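Local coordinates for protein cytochrome P450 reductase (Amycolatopsis methanolica 239, PDB 5OGX) that passes electrons from NADH through FAD and a [2Fe-2S] cluster to a partner cytochrome P450 that O-demethylates aromatic compounds derived from lignin, at residues 110-115 with 177-182; 134-139 with 161-166; 141-146 with 170-175. One frame throughout, in Å; residues are numbered along the deposited sequence.

Contact 1. Residues 110-115 with 177-182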
loop_
_atom_site.group_PDB
_atom_site.type_symbol
_atom_site.label_atom_id
_atom_site.label_comp_id
_atom_site.label_asym_id
_atom_site.label_seq_id
_atom_site.Cartn_x
_atom_site.Cartn_y
_atom_site.Cartn_z
ATOM N N VAL A 110 5.606 -19.474 -7.081
ATOM C CA VAL A 110 5.017 -18.515 -8.008
ATOM C C VAL A 110 3.945 -19.261 -8.786
ATOM O O VAL A 110 4.217 -20.314 -9.383
ATOM C CB VAL A 110 6.062 -17.870 -8.938
ATOM C CG1 VAL A 110 6.978 -18.907 -9.541
ATOM C CG2 VAL A 110 5.376 -17.057 -10.024
ATOM N N ALA A 111 2.718 -18.764 -8.726
ATOM C CA ALA A 111 1.567 -19.498 -9.231
ATOM C C ALA A 111 0.712 -18.575 -10.082
ATOM O O ALA A 111 0.434 -17.439 -9.686
ATOM C CB ALA A 111 0.736 -20.080 -8.080
ATOM N N ASP A 112 0.300 -19.062 -11.248
ATOM C CA ASP A 112 -0.649 -18.336 -12.083
ATOM C C ASP A 112 -2.038 -18.584 -11.505
ATOM O O ASP A 112 -2.519 -19.719 -11.513
ATOM C CB ASP A 112 -0.546 -18.805 -13.536
ATOM C CG ASP A 112 0.694 -18.276 -14.234
ATOM O OD1 ASP A 112 0.778 -17.056 -14.477
ATOM O OD2 ASP A 112 1.606 -19.082 -14.522
ATOM N N ILE A 113 -2.676 -17.541 -10.971
ATOM C CA ILE A 113 -3.929 -17.716 -10.245
ATOM C C ILE A 113 -5.139 -17.164 -10.987
ATOM O O ILE A 113 -6.275 -17.512 -10.623
ATOM C CB ILE A 113 -3.851 -17.112 -8.824
ATOM C CG1 ILE A 113 -3.606 -15.595 -8.860
ATOM C CG2 ILE A 113 -2.774 -17.814 -8.007
ATOM C CD1 ILE A 113 -3.608 -14.969 -7.471
ATOM N N ALA A 114 -4.946 -16.338 -12.006
ATOM C CA ALA A 114 -6.039 -15.748 -12.772
ATOM C C ALA A 114 -5.427 -15.088 -14.000
ATOM O O ALA A 114 -4.203 -15.007 -14.132
ATOM C CB ALA A 114 -6.843 -14.742 -11.937
ATOM N N ARG A 115 -6.290 -14.623 -14.902
ATOM C CA ARG A 115 -5.813 -13.931 -16.093
ATOM C C ARG A 115 -4.833 -12.828 -15.714
ATOM O O ARG A 115 -5.161 -11.938 -14.922
ATOM C CB ARG A 115 -6.978 -13.338 -16.882
ATOM C CG ARG A 115 -6.524 -12.548 -18.106
ATOM C CD ARG A 115 -7.690 -12.268 -19.041
ATOM N NE ARG A 115 -8.720 -11.452 -18.401
ATOM C CZ ARG A 115 -9.886 -11.154 -18.965
ATOM N NH1 ARG A 115 -10.770 -10.405 -18.321
ATOM N NH2 ARG A 115 -10.165 -11.606 -20.177
ATOM N N TRP A 177 9.979 -10.072 -15.776
ATOM C CA TRP A 177 10.624 -10.817 -14.698
ATOM C C TRP A 177 9.642 -11.671 -13.899
ATOM O O TRP A 177 9.757 -12.902 -13.900
ATOM C CB TRP A 177 11.372 -9.846 -13.782
ATOM C CG TRP A 177 11.874 -10.433 -12.494
ATOM C CD1 TRP A 177 12.563 -11.603 -12.327
ATOM C CD2 TRP A 177 11.742 -9.855 -11.185
ATOM N NE1 TRP A 177 12.863 -11.789 -10.995
ATOM C CE2 TRP A 177 12.365 -10.733 -10.275
ATOM C CE3 TRP A 177 11.150 -8.686 -10.697
ATOM C CZ2 TRP A 177 12.410 -10.476 -8.900
ATOM C CZ3 TRP A 177 11.198 -8.430 -9.327
ATOM C CH2 TRP A 177 11.833 -9.318 -8.451
ATOM N N LEU A 178 8.679 -11.043 -13.212
ATOM C CA LEU A 178 7.795 -11.816 -12.343
ATOM C C LEU A 178 6.913 -12.778 -13.136
ATOM O O LEU A 178 6.470 -13.796 -12.593
ATOM C CB LEU A 178 6.938 -10.880 -11.490
ATOM C CG LEU A 178 7.763 -9.987 -10.556
ATOM C CD1 LEU A 178 6.906 -8.859 -9.991
ATOM C CD2 LEU A 178 8.387 -10.806 -9.431
ATOM N N PHE A 179 6.651 -12.476 -14.404
ATOM C CA PHE A 179 5.902 -13.364 -15.283
ATOM C C PHE A 179 6.795 -14.101 -16.268
ATOM O O PHE A 179 6.295 -14.906 -17.060
ATOM C CB PHE A 179 4.839 -12.568 -16.048
ATOM C CG PHE A 179 3.618 -12.268 -15.234
ATOM C CD1 PHE A 179 3.647 -11.271 -14.260
ATOM C CD2 PHE A 179 2.453 -12.998 -15.415
ATOM C CE1 PHE A 179 2.526 -11.000 -13.497
ATOM C CE2 PHE A 179 1.327 -12.736 -14.650
ATOM C CZ PHE A 179 1.363 -11.735 -13.691
ATOM N N ASP A 180 8.106 -13.852 -16.235
ATOM C CA ASP A 180 8.998 -14.442 -17.236
ATOM C C ASP A 180 10.395 -14.567 -16.626
ATOM O O ASP A 180 11.281 -13.737 -16.852
ATOM C CB ASP A 180 9.039 -13.610 -18.516
ATOM C CG ASP A 180 10.063 -14.124 -19.496
ATOM O OD1 ASP A 180 10.322 -15.344 -19.464
ATOM O OD2 ASP A 180 10.613 -13.315 -20.275
ATOM N N GLY A 181 10.601 -15.631 -15.857
ATOM C CA GLY A 181 11.918 -15.851 -15.289
ATOM C C GLY A 181 11.945 -16.194 -13.813
ATOM O O GLY A 181 12.702 -17.080 -13.400
ATOM N N LEU A 182 11.140 -15.498 -13.009
ATOM C CA LEU A 182 11.065 -15.796 -11.584
ATOM C C LEU A 182 10.754 -17.268 -11.365
ATOM O O LEU A 182 9.875 -17.836 -12.021
ATOM C CB LEU A 182 9.991 -14.932 -10.915
ATOM C CG LEU A 182 9.992 -14.937 -9.386
ATOM C CD1 LEU A 182 11.080 -14.012 -8.861
ATOM C CD2 LEU A 182 8.626 -14.520 -8.828
#
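The carbonyl oxygen W177 O is gripped twice, by L182 N at 3.1 Å and by D180 N at 3.0 Å, and the two donors arrive from opposite faces of its plane. The double grip folds the turn after the helix back on itself and delivers L182 to V110. There the side chains meet by apolar packing: V110 CB lies 4.2 Å from L182 CD2. V110 CG1, set between its own backbone N and carbonyl carbon (chi1 47°), also rests 4.0 Å from L182 O, while CG2, anti to the N, lies 4.3 Å from L178 O. Further along, the meeting is looser, with D112 OD1 standing obliquely to the ring of F179, 4.4 Å from CE2. The polar tie here runs through a third residue, R118, which makes a salt bridge with D112 OD1 through NE and a hydrogen bond with L178 O through NH1, so one guanidinium serves both segments. R118 belongs to strand 117-124, next to strand 101-114 in the antiparallel sheet of the FAD-binding domain. The end of helix 174-178 and the turn after it lie against these strands, with L182 on V120 and with L178 and F179 on V165 of strand 160-166.

Contact 2. Residues 134-139 with 161-166. With FAD (flavin-adenine dinucleotide), chain B.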
loop_
_atom_site.group_PDB
_atom_site.type_symbol
_atom_site.label_atom_id
_atom_site.label_comp_id
_atom_site.label_asym_id
_atom_site.label_seq_id
_atom_site.Cartn_x
_atom_site.Cartn_y
_atom_site.Cartn_z
ATOM N N GLN A 134 0.578 -2.887 4.682
ATOM C CA GLN A 134 1.848 -2.322 4.260
ATOM C C GLN A 134 2.377 -3.082 3.053
ATOM O O GLN A 134 1.834 -4.117 2.653
ATOM C CB GLN A 134 2.849 -2.354 5.416
ATOM C CG GLN A 134 2.453 -1.358 6.517
ATOM C CD GLN A 134 3.583 -1.118 7.471
ATOM O OE1 GLN A 134 3.893 -1.970 8.290
ATOM N NE2 GLN A 134 4.226 0.053 7.358
ATOM N N TYR A 135 3.451 -2.554 2.454
ATOM C CA TYR A 135 3.980 -3.126 1.228
ATOM C C TYR A 135 5.484 -3.312 1.346
ATOM O O TYR A 135 6.121 -2.840 2.292
ATOM C CB TYR A 135 3.614 -2.259 0.001
ATOM C CG TYR A 135 4.404 -0.957 -0.163
ATOM C CD1 TYR A 135 5.615 -0.947 -0.849
ATOM C CD2 TYR A 135 3.909 0.254 0.314
ATOM C CE1 TYR A 135 6.342 0.233 -1.019
ATOM C CE2 TYR A 135 4.648 1.457 0.144
ATOM C CZ TYR A 135 5.841 1.421 -0.543
ATOM O OH TYR A 135 6.590 2.593 -0.733
ATOM N N VAL A 136 6.042 -4.034 0.371
ATOM C CA VAL A 136 7.483 -4.237 0.300
ATOM C C VAL A 136 7.986 -3.742 -1.045
ATOM O O VAL A 136 7.251 -3.684 -2.034
ATOM C CB VAL A 136 7.898 -5.704 0.515
ATOM C CG1 VAL A 136 7.551 -6.144 1.930
ATOM C CG2 VAL A 136 7.259 -6.620 -0.541
ATOM N N GLU A 137 9.256 -3.355 -1.065
ATOM C CA GLU A 137 9.879 -2.813 -2.262
ATOM C C GLU A 137 10.845 -3.847 -2.824
ATOM O O GLU A 137 11.800 -4.245 -2.141
ATOM C CB GLU A 137 10.593 -1.511 -1.903
ATOM C CG GLU A 137 11.229 -0.771 -3.042
ATOM C CD GLU A 137 11.967 0.436 -2.502
ATOM O OE1 GLU A 137 13.188 0.539 -2.714
ATOM O OE2 GLU A 137 11.317 1.253 -1.813
ATOM N N LEU A 138 10.592 -4.292 -4.055
ATOM C CA LEU A 138 11.460 -5.252 -4.722
ATOM C C LEU A 138 12.366 -4.532 -5.710
ATOM O O LEU A 138 12.001 -3.500 -6.279
ATOM C CB LEU A 138 10.651 -6.320 -5.471
ATOM C CG LEU A 138 9.536 -7.077 -4.739
ATOM C CD1 LEU A 138 9.014 -8.236 -5.617
ATOM C CD2 LEU A 138 10.006 -7.595 -3.400
ATOM N N VAL A 139 13.544 -5.104 -5.933
ATOM C CA VAL A 139 14.473 -4.625 -6.952
ATOM C C VAL A 139 14.531 -5.667 -8.063
ATOM O O VAL A 139 14.760 -6.855 -7.799
ATOM C CB VAL A 139 15.870 -4.363 -6.362
ATOM C CG1 VAL A 139 16.800 -3.785 -7.436
ATOM C CG2 VAL A 139 15.773 -3.424 -5.177
ATOM N N LEU A 161 5.919 -13.929 2.821
ATOM C CA LEU A 161 5.189 -12.779 2.302
ATOM C C LEU A 161 4.372 -13.189 1.084
ATOM O O LEU A 161 4.845 -13.939 0.230
ATOM C CB LEU A 161 6.162 -11.652 1.942
ATOM C CG LEU A 161 7.148 -11.231 3.040
ATOM C CD1 LEU A 161 8.052 -10.101 2.527
ATOM C CD2 LEU A 161 6.441 -10.799 4.337
ATOM N N GLU A 162 3.133 -12.705 1.013
ATOM C CA GLU A 162 2.220 -13.049 -0.076
ATOM C C GLU A 162 1.960 -11.810 -0.921
ATOM O O GLU A 162 1.399 -10.828 -0.421
ATOM C CB GLU A 162 0.897 -13.608 0.456
ATOM C CG GLU A 162 -0.098 -13.928 -0.652
ATOM C CD GLU A 162 -1.446 -14.387 -0.116
ATOM O OE1 GLU A 162 -1.569 -14.503 1.111
ATOM O OE2 GLU A 162 -2.365 -14.622 -0.926
ATOM N N LEU A 163 2.325 -11.876 -2.205
ATOM C CA LEU A 163 2.104 -10.789 -3.154
ATOM C C LEU A 163 1.136 -11.247 -4.237
ATOM O O LEU A 163 1.144 -12.417 -4.641
ATOM C CB LEU A 163 3.431 -10.344 -3.816
ATOM C CG LEU A 163 4.632 -10.197 -2.886
ATOM C CD1 LEU A 163 5.895 -9.843 -3.687
ATOM C CD2 LEU A 163 4.350 -9.131 -1.851
ATOM N N HIS A 164 0.309 -10.314 -4.718
ATOM C CA HIS A 164 -0.558 -10.535 -5.878
ATOM C C HIS A 164 -0.112 -9.580 -6.971
ATOM O O HIS A 164 -0.233 -8.365 -6.812
ATOM C CB HIS A 164 -2.036 -10.280 -5.551
ATOM C CG HIS A 164 -2.554 -11.083 -4.401
ATOM N ND1 HIS A 164 -3.806 -10.874 -3.864
ATOM C CD2 HIS A 164 -1.998 -12.093 -3.686
ATOM C CE1 HIS A 164 -4.000 -11.721 -2.866
ATOM N NE2 HIS A 164 -2.921 -12.474 -2.740
ATOM N N VAL A 165 0.384 -10.122 -8.078
ATOM C CA VAL A 165 1.046 -9.332 -9.109
ATOM C C VAL A 165 0.222 -9.368 -10.388
ATOM O O VAL A 165 -0.067 -10.447 -10.913
ATOM C CB VAL A 165 2.465 -9.858 -9.372
ATOM C CG1 VAL A 165 3.193 -8.938 -10.353
ATOM C CG2 VAL A 165 3.229 -9.972 -8.059
ATOM N N ARG A 166 -0.110 -8.194 -10.911
ATOM C CA ARG A 166 -0.786 -8.085 -12.198
ATOM C C ARG A 166 0.232 -7.813 -13.302
ATOM O O ARG A 166 1.081 -6.920 -13.167
ATOM C CB ARG A 166 -1.837 -6.977 -12.161
ATOM C CG ARG A 166 -2.517 -6.752 -13.494
ATOM C CD ARG A 166 -3.826 -7.514 -13.604
ATOM N NE ARG A 166 -4.467 -7.269 -14.893
ATOM C CZ ARG A 166 -5.134 -6.160 -15.202
ATOM N NH1 ARG A 166 -5.678 -6.027 -16.406
ATOM N NH2 ARG A 166 -5.263 -5.187 -14.308
HETATM P PA FAD B . 6.708 -0.510 -15.930
HETATM O O1A FAD B . 7.921 -0.952 -16.714
HETATM O O2A FAD B . 7.012 0.476 -14.829
HETATM O O5B FAD B . 5.585 0.171 -16.928
HETATM C C5B FAD B . 5.532 -0.226 -18.279
HETATM C C4B FAD B . 4.606 0.780 -19.023
HETATM O O4B FAD B . 3.366 0.575 -18.672
HETATM C C3B FAD B . 4.928 2.220 -18.588
HETATM O O3B FAD B . 4.774 3.047 -19.652
HETATM C C2B FAD B . 3.897 2.513 -17.472
HETATM O O2B FAD B . 3.659 3.980 -17.312
HETATM C C1B FAD B . 2.831 1.858 -17.849
HETATM N N9A FAD B . 2.118 1.291 -16.733
HETATM C C8A FAD B . 2.603 1.074 -15.503
HETATM N N7A FAD B . 1.632 0.507 -14.775
HETATM C C5A FAD B . 0.554 0.365 -15.568
HETATM C C6A FAD B . -0.694 -0.156 -15.322
HETATM N N6A FAD B . -1.420 -0.753 -14.215
HETATM N N1A FAD B . -1.602 -0.190 -16.288
HETATM C C2A FAD B . -1.302 0.294 -17.519
HETATM N N3A FAD B . -0.071 0.808 -17.771
HETATM C C4A FAD B . 0.852 0.839 -16.781
HETATM N N1 FAD B . 1.150 -3.852 -8.526
HETATM C C2 FAD B . 0.617 -5.198 -8.356
HETATM O O2 FAD B . 0.447 -5.896 -9.299
HETATM N N3 FAD B . 0.315 -5.687 -7.003
HETATM C C4 FAD B . 0.496 -4.892 -5.828
HETATM O O4 FAD B . 0.226 -5.315 -4.754
HETATM C C4X FAD B . 1.020 -3.507 -6.034
HETATM N N5 FAD B . 1.241 -2.689 -4.881
HETATM C C5X FAD B . 1.740 -1.334 -5.101
HETATM C C6 FAD B . 1.896 -0.513 -3.981
HETATM C C7 FAD B . 2.377 0.779 -4.208
HETATM C C7M FAD B . 2.506 1.525 -2.881
HETATM C C8 FAD B . 2.686 1.227 -5.490
HETATM C C8M FAD B . 3.216 2.648 -5.636
HETATM C C9 FAD B . 2.517 0.409 -6.603
HETATM C C9A FAD B . 2.035 -0.867 -6.393
HETATM N N10 FAD B . 1.862 -1.725 -7.578
HETATM C C10 FAD B . 1.335 -3.032 -7.365
HETATM C "C1'" FAD B . 2.247 -1.267 -8.924
HETATM C "C2'" FAD B . 3.674 -1.940 -9.103
HETATM O "O2'" FAD B . 4.650 -1.479 -8.179
HETATM C "C3'" FAD B . 4.291 -1.756 -10.507
HETATM O "O3'" FAD B . 4.183 -0.405 -10.854
HETATM C "C4'" FAD B . 3.565 -2.615 -11.560
HETATM O "O4'" FAD B . 3.725 -3.975 -11.260
HETATM C "C5'" FAD B . 4.124 -2.350 -12.975
HETATM O "O5'" FAD B . 5.537 -2.375 -12.929
HETATM P P FAD B . 6.371 -2.846 -14.261
HETATM O O1P FAD B . 7.834 -2.649 -13.971
HETATM O O2P FAD B . 5.956 -4.230 -14.702
HETATM O O3P FAD B . 5.870 -1.817 -15.433
#
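V136 presents both of its methyls to strand 160-166. CG1 lies 4.0 Å from L161 CD1, CG2 lies 4.1 Å from L163 CD2, and in each pair the side chains pass one another at a slant. The valine's rotation makes this division possible, since with chi1 at -65° CG1 stands anti to the carbonyl carbon and the two methyls diverge to meet successive inward-facing leucines. L138 and L163 instead reach for each other tip to tip, CD1 to CD1 at 4.0 Å. All four residues are buried, and the layer they form is purely apolar.

The same two strands also hold the flavin. Near the C-terminal end of strand 160-166 the backbone meets the pyrimidine edge of the isoalloxazine: FAD N3 donates to H164 O at 2.7 Å, and R166 N donates almost straight to FAD O2 at 2.9 Å. The dimethyl end is met by Y135, whose ring takes FAD C7M over one face, with CE2 3.7 Å from the methyl.

A second shell fixes H164 itself. Its NE2 donates in the ring plane to E162 OE2 at 2.9 Å, although the carboxylate is approached from above its own plane. That oxygen also makes salt bridges with R119 and R255, while H164 ND1 is hydrogen-bonded to Y251 OH, so the imidazole is held at both nitrogens.

The strand segments cross at 76° with their axes 9.2 Å apart at closest approach, meeting through side chains and not as paired neighbours. Strand 160-166 ends the six-strand antiparallel order at one side and 135-139 lies next to last at the other, as expected across the interior of the ferredoxin-reductase-type FAD-binding barrel. Y149 of strand 146-150 packs on both L138 and L163, and L122 of strand 117-124 backs L163.

Contact 3. Residues 141-146 with 170-175. Unlike the reference sequence in segment 170-175: V172 (reference Ile). With FAD (flavin-adenine dinucleotide), chain B.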
loop_
_atom_site.group_PDB
_atom_site.type_symbol
_atom_site.label_atom_id
_atom_site.label_comp_id
_atom_site.label_asym_id
_atom_site.label_seq_id
_atom_site.Cartn_x
_atom_site.Cartn_y
_atom_site.Cartn_z
ATOM N N PRO A 141 16.057 -7.866 -10.686
ATOM C CA PRO A 141 17.450 -8.300 -10.843
ATOM C C PRO A 141 18.014 -7.841 -12.182
ATOM O O PRO A 141 17.342 -7.907 -13.211
ATOM C CB PRO A 141 17.368 -9.831 -10.771
ATOM C CG PRO A 141 15.965 -10.174 -10.495
ATOM C CD PRO A 141 15.095 -8.978 -10.652
ATOM N N GLY A 142 19.251 -7.347 -12.147
ATOM C CA GLY A 142 19.946 -6.945 -13.358
ATOM C C GLY A 142 19.512 -5.606 -13.911
ATOM O O GLY A 142 20.256 -4.959 -14.657
ATOM N N SER A 143 18.304 -5.184 -13.565
ATOM C CA SER A 143 17.716 -3.948 -14.061
ATOM C C SER A 143 17.925 -2.772 -13.112
ATOM O O SER A 143 18.198 -1.657 -13.569
ATOM C CB SER A 143 16.221 -4.158 -14.307
ATOM O OG SER A 143 15.507 -2.966 -14.042
ATOM N N GLY A 144 17.785 -2.987 -11.797
ATOM C CA GLY A 144 17.876 -1.917 -10.828
ATOM C C GLY A 144 16.571 -1.197 -10.558
ATOM O O GLY A 144 16.484 -0.435 -9.580
ATOM N N ALA A 145 15.560 -1.410 -11.393
ATOM C CA ALA A 145 14.248 -0.812 -11.187
ATOM C C ALA A 145 13.670 -1.243 -9.841
ATOM O O ALA A 145 13.833 -2.388 -9.419
ATOM C CB ALA A 145 13.316 -1.233 -12.320
ATOM N N ARG A 146 12.979 -0.324 -9.168
ATOM C CA ARG A 146 12.367 -0.596 -7.872
ATOM C C ARG A 146 10.856 -0.538 -8.007
ATOM O O ARG A 146 10.325 0.410 -8.592
ATOM C CB ARG A 146 12.844 0.419 -6.829
ATOM C CG ARG A 146 14.349 0.609 -6.882
ATOM C CD ARG A 146 14.861 1.523 -5.791
ATOM N NE ARG A 146 14.986 0.814 -4.525
ATOM C CZ ARG A 146 16.056 0.117 -4.147
ATOM N NH1 ARG A 146 17.120 0.021 -4.936
ATOM N NH2 ARG A 146 16.053 -0.489 -2.968
ATOM N N GLY A 170 4.654 -5.081 -21.530
ATOM C CA GLY A 170 5.870 -4.314 -21.690
ATOM C C GLY A 170 6.514 -3.859 -20.402
ATOM O O GLY A 170 7.461 -3.073 -20.453
ATOM N N GLY A 171 6.026 -4.323 -19.250
ATOM C CA GLY A 171 6.549 -3.856 -17.967
ATOM C C GLY A 171 7.894 -4.482 -17.617
ATOM O O GLY A 171 8.169 -5.645 -17.915
ATOM N N VAL A 172 8.736 -3.684 -16.969
ATOM C CA VAL A 172 10.070 -4.143 -16.599
ATOM C C VAL A 172 9.990 -5.233 -15.535
ATOM O O VAL A 172 10.597 -6.303 -15.676
ATOM C CB VAL A 172 10.928 -2.948 -16.145
ATOM C CG1 VAL A 172 12.208 -3.414 -15.440
ATOM C CG2 VAL A 172 11.258 -2.065 -17.338
ATOM N N ALA A 173 9.236 -4.984 -14.452
ATOM C CA ALA A 173 9.186 -5.947 -13.357
ATOM C C ALA A 173 8.231 -7.096 -13.644
ATOM O O ALA A 173 8.501 -8.229 -13.249
ATOM C CB ALA A 173 8.777 -5.270 -12.047
ATOM N N THR A 174 7.093 -6.829 -14.284
ATOM C CA THR A 174 6.075 -7.878 -14.425
ATOM C C THR A 174 6.314 -8.687 -15.696
ATOM O O THR A 174 6.785 -9.826 -15.630
ATOM C CB THR A 174 4.674 -7.265 -14.366
ATOM O OG1 THR A 174 4.536 -6.262 -15.379
ATOM C CG2 THR A 174 4.457 -6.641 -13.010
ATOM N N ASP A 175 6.013 -8.096 -16.858
ATOM C CA ASP A 175 6.238 -8.766 -18.138
ATOM C C ASP A 175 7.676 -9.263 -18.267
ATOM O O ASP A 175 7.920 -10.342 -18.816
ATOM C CB ASP A 175 5.903 -7.801 -19.278
ATOM C CG ASP A 175 5.117 -8.450 -20.411
ATOM O OD1 ASP A 175 4.592 -9.572 -20.242
ATOM O OD2 ASP A 175 5.020 -7.814 -21.483
HETATM P PA FAD B . 6.708 -0.510 -15.930
HETATM O O1A FAD B . 7.921 -0.952 -16.714
HETATM O O2A FAD B . 7.012 0.476 -14.829
HETATM O O5B FAD B . 5.585 0.171 -16.928
HETATM C C5B FAD B . 5.532 -0.226 -18.279
HETATM C C4B FAD B . 4.606 0.780 -19.023
HETATM O O4B FAD B . 3.366 0.575 -18.672
HETATM C C3B FAD B . 4.928 2.220 -18.588
HETATM O O3B FAD B . 4.774 3.047 -19.652
HETATM C C2B FAD B . 3.897 2.513 -17.472
HETATM O O2B FAD B . 3.659 3.980 -17.312
HETATM C C1B FAD B . 2.831 1.858 -17.849
HETATM N N9A FAD B . 2.118 1.291 -16.733
HETATM C C8A FAD B . 2.603 1.074 -15.503
HETATM N N7A FAD B . 1.632 0.507 -14.775
HETATM C C5A FAD B . 0.554 0.365 -15.568
HETATM C C6A FAD B . -0.694 -0.156 -15.322
HETATM N N6A FAD B . -1.420 -0.753 -14.215
HETATM N N1A FAD B . -1.602 -0.190 -16.288
HETATM C C2A FAD B . -1.302 0.294 -17.519
HETATM N N3A FAD B . -0.071 0.808 -17.771
HETATM C C4A FAD B . 0.852 0.839 -16.781
HETATM N N1 FAD B . 1.150 -3.852 -8.526
HETATM C C2 FAD B . 0.617 -5.198 -8.356
HETATM O O2 FAD B . 0.447 -5.896 -9.299
HETATM N N3 FAD B . 0.315 -5.687 -7.003
HETATM C C4 FAD B . 0.496 -4.892 -5.828
HETATM O O4 FAD B . 0.226 -5.315 -4.754
HETATM C C4X FAD B . 1.020 -3.507 -6.034
HETATM N N5 FAD B . 1.241 -2.689 -4.881
HETATM C C5X FAD B . 1.740 -1.334 -5.101
HETATM C C6 FAD B . 1.896 -0.513 -3.981
HETATM C C7 FAD B . 2.377 0.779 -4.208
HETATM C C7M FAD B . 2.506 1.525 -2.881
HETATM C C8 FAD B . 2.686 1.227 -5.490
HETATM C C8M FAD B . 3.216 2.648 -5.636
HETATM C C9 FAD B . 2.517 0.409 -6.603
HETATM C C9A FAD B . 2.035 -0.867 -6.393
HETATM N N10 FAD B . 1.862 -1.725 -7.578
HETATM C C10 FAD B . 1.335 -3.032 -7.365
HETATM C "C1'" FAD B . 2.247 -1.267 -8.924
HETATM C "C2'" FAD B . 3.674 -1.940 -9.103
HETATM O "O2'" FAD B . 4.650 -1.479 -8.179
HETATM C "C3'" FAD B . 4.291 -1.756 -10.507
HETATM O "O3'" FAD B . 4.183 -0.405 -10.854
HETATM C "C4'" FAD B . 3.565 -2.615 -11.560
HETATM O "O4'" FAD B . 3.725 -3.975 -11.260
HETATM C "C5'" FAD B . 4.124 -2.350 -12.975
HETATM O "O5'" FAD B . 5.537 -2.375 -12.929
HETATM P P FAD B . 6.371 -2.846 -14.261
HETATM O O1P FAD B . 7.834 -2.649 -13.971
HETATM O O2P FAD B . 5.956 -4.230 -14.702
HETATM O O3P FAD B . 5.870 -1.817 -15.433
#
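V172 reaches the loop at 141-146 through one methyl, CG1, which lies 3.6 Å from S143 OG and 4.0 Å from A145 CB. With chi1 at 167° that methyl is anti to the backbone N and projects to the loop, while CG2 turns to the pyrophosphate. The serine sits in an uncommon rotation, chi1 147°, well away from a staggered position, and this places OG to accept A145 N at 3.1 Å in an ST turn. Sequence and geometry of G171 to T174 fit the GxxS/T phosphate-binding motif of this reductase family: V172 N donates to FAD O1A at 2.9 Å, A173 N to O1P at 2.8 Å and T174 N to O2P at 2.9 Å. T174 adds its hydroxyl, OG1 lying 2.6 Å from O2P, because chi1 of 57° tucks OG1 between backbone N and carbonyl carbon; the same oxygen is hydrogen-bonded to V168 N. A valine in its place has no hydroxyl, which would probably leave O2P with only the backbone N of this residue and V168 N without this acceptor. D175 OD2 accepts G170 N at 2.8 Å, on the anti side but tilted out of the carboxylate plane, and its OD1 makes a salt bridge with R167.

From the N terminus, the chain first lays down 110-115, which waits for 177-182 before contact 1 closes the longest of the three loops. Everything else happens within it. Segments 134-139 and then 141-146 come next, followed by 161-166, which closes contact 2, and by 170-175, which closes contact 3; these two cross, because their segments alternate along the chain. E137 and R146 join them by a salt bridge, and both touch FAD, contact 2 at the isoalloxazine and contact 3 at the pyrophosphate. Contacts 1 and 3 share helix 174-178, where W177 packs on P141, and T174 of contact 3 packs on V165 of contact 2. Together they tie barrel strands, phosphate loop and helix into one domain.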